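Local coordinates for sortase family protein (Clostridium perfringens, PDB 6IXZ), which is a class C sortase, a family of cysteine transpeptidases, and probably joins pilin subunits into pili at the cell surface, at residues 10-15 and 60-64. Numbering follows the deposited sequence.
Sequences TISDYT and VLGYI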
loop_
_atom_site.group_PDB
_atom_site.type_symbol
_atom_site.label_atom_id
_atom_site.label_comp_id
_atom_site.label_asym_id
_atom_site.label_seq_id
_atom_site.Cartn_x
_atom_site.Cartn_y
_atom_site.Cartn_z
ATOM N N THR A 10 -9.340 -5.429 12.738
ATOM C CA THR A 10 -7.975 -4.993 12.547
ATOM C C THR A 10 -7.912 -3.487 12.392
ATOM O O THR A 10 -7.107 -2.823 13.040
ATOM C CB THR A 10 -7.349 -5.693 11.343
ATOM O OG1 THR A 10 -7.244 -7.108 11.626
ATOM C CG2 THR A 10 -5.941 -5.138 11.084
ATOM N N ILE A 11 -8.812 -2.924 11.610
ATOM C CA ILE A 11 -8.787 -1.479 11.427
ATOM C C ILE A 11 -9.059 -0.765 12.739
ATOM O O ILE A 11 -8.444 0.257 13.042
ATOM C CB ILE A 11 -9.784 -1.019 10.362
ATOM C CG1 ILE A 11 -9.292 -1.463 8.968
ATOM C CG2 ILE A 11 -9.942 0.494 10.438
ATOM C CD1 ILE A 11 -10.187 -1.061 7.807
ATOM N N SER A 12 -10.012 -1.287 13.507
ATOM C CA SER A 12 -10.361 -0.711 14.815
ATOM C C SER A 12 -9.184 -0.687 15.787
ATOM O O SER A 12 -8.875 0.347 16.368
ATOM C CB SER A 12 -11.522 -1.493 15.445
ATOM O OG SER A 12 -11.907 -0.910 16.677
ATOM N N ASP A 13 -8.554 -1.846 15.966
ATOM C CA ASP A 13 -7.336 -1.982 16.751
ATOM C C ASP A 13 -6.294 -0.942 16.373
ATOM O O ASP A 13 -5.639 -0.366 17.240
ATOM C CB ASP A 13 -6.704 -3.356 16.486
ATOM C CG ASP A 13 -7.431 -4.468 17.163
ATOM O OD1 ASP A 13 -7.005 -5.637 17.005
ATOM O OD2 ASP A 13 -8.399 -4.167 17.879
ATOM N N TYR A 14 -6.026 -0.839 15.070
ATOM C CA TYR A 14 -4.984 0.043 14.570
ATOM C C TYR A 14 -5.275 1.486 14.968
ATOM O O TYR A 14 -4.387 2.200 15.417
ATOM C CB TYR A 14 -4.879 -0.027 13.046
ATOM C CG TYR A 14 -4.182 1.183 12.467
ATOM C CD1 TYR A 14 -2.796 1.245 12.431
ATOM C CD2 TYR A 14 -4.902 2.291 12.040
ATOM C CE1 TYR A 14 -2.138 2.380 11.989
ATOM C CE2 TYR A 14 -4.260 3.430 11.597
ATOM C CZ TYR A 14 -2.871 3.474 11.591
ATOM O OH TYR A 14 -2.232 4.589 11.104
ATOM N N THR A 15 -6.521 1.910 14.801
ATOM C CA THR A 15 -6.896 3.283 15.119
ATOM C C THR A 15 -6.732 3.564 16.622
ATOM O O THR A 15 -6.000 4.464 17.028
ATOM C CB THR A 15 -8.338 3.565 14.686
ATOM O OG1 THR A 15 -8.471 3.332 13.276
ATOM C CG2 THR A 15 -8.722 5.008 14.997
ATOM N N VAL A 60 0.526 -3.724 10.827
ATOM C CA VAL A 60 -0.437 -2.914 10.096
ATOM C C VAL A 60 -0.092 -1.435 10.232
ATOM O O VAL A 60 0.163 -0.940 11.332
ATOM C CB VAL A 60 -1.902 -3.253 10.463
ATOM C CG1 VAL A 60 -1.982 -4.336 11.519
ATOM C CG2 VAL A 60 -2.728 -2.031 10.845
ATOM N N LEU A 61 -0.065 -0.760 9.091
ATOM C CA LEU A 61 0.405 0.616 8.950
ATOM C C LEU A 61 -0.755 1.611 8.851
ATOM O O LEU A 61 -0.555 2.826 8.874
ATOM C CB LEU A 61 1.216 0.732 7.664
ATOM C CG LEU A 61 2.316 -0.303 7.452
ATOM C CD1 LEU A 61 2.963 -0.095 6.091
ATOM C CD2 LEU A 61 3.339 -0.192 8.569
ATOM N N GLY A 62 -1.956 1.091 8.659
ATOM C CA GLY A 62 -3.121 1.932 8.516
ATOM C C GLY A 62 -4.137 1.241 7.641
ATOM O O GLY A 62 -4.160 -0.001 7.575
ATOM N N TYR A 63 -4.913 2.032 6.902
ATOM C CA TYR A 63 -5.849 1.482 5.927
ATOM C C TYR A 63 -6.075 2.335 4.655
ATOM O O TYR A 63 -5.716 3.514 4.573
ATOM C CB TYR A 63 -7.191 1.204 6.601
ATOM C CG TYR A 63 -7.816 2.427 7.227
ATOM C CD1 TYR A 63 -8.848 3.115 6.588
ATOM C CD2 TYR A 63 -7.338 2.928 8.435
ATOM C CE1 TYR A 63 -9.391 4.263 7.153
ATOM C CE2 TYR A 63 -7.875 4.062 9.005
ATOM C CZ TYR A 63 -8.918 4.706 8.384
ATOM O OH TYR A 63 -9.451 5.826 8.975
ATOM N N ILE A 64 -6.717 1.718 3.680
ATOM C CA ILE A 64 -7.056 2.369 2.442
ATOM C C ILE A 64 -8.576 2.429 2.295
ATOM O O ILE A 64 -9.285 1.486 2.653
ATOM C CB ILE A 64 -6.410 1.641 1.229
ATOM C CG1 ILE A 64 -6.772 2.326 -0.084
ATOM C CG2 ILE A 64 -6.808 0.163 1.182
ATOM C CD1 ILE A 64 -5.880 1.921 -1.240
#
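Helix segment 10-15 lies across segment 60-64, the start of strand 60-66, the two axes 8.6 Å apart at 119°, with the CA atoms of Y14 and G62, and of I11 and Y63, nearest across the contact. Y14 makes the largest share of the contact. Its CG stands anti to the backbone N (chi1 160°), which sends the ring off the helix and brings one face over G62. There G62 CA sits 3.5 Å from the Y14 ring centroid and only 16° off the normal, a CH-pi contact. G62 has an unusual backbone conformation, in which a CB would press on the preceding carbonyl oxygen. V60 comes in obliquely at the root of the ring, its CG2 3.6 Å from Y14 CD1 and nearly as near to Y14 CB, while its other methyl, CG1, meets T10 CG2 at 4.1 Å. On the far side of G62, Y63 also points to the helix. I11 crosses it at about a right angle: CD1 packs 3.9 Å from Y63 CB, and the CG2 branch lies over the rim of one Y63 ring face. The edge of that ring is turned to Y14, CD2 to CD2 at 4.4 Å. T15 OG1 donates to I11 O (3.1 Å), which also takes the helical bond from T15 N, the two donors arriving from opposite faces of the carbonyl. The N-terminal helix 5-18 thus rests on the beta-sheet of the sortase domain, away from the predicted catalytic residues H110 and C172. T10 and I11 reach on to P74 of the adjacent strand 71-77, whereas strand 130-135 supplies H134, whose ring stacks on Y63, and just past its end the backbone N of L136 gives Y14 OH a weak hydrogen bond.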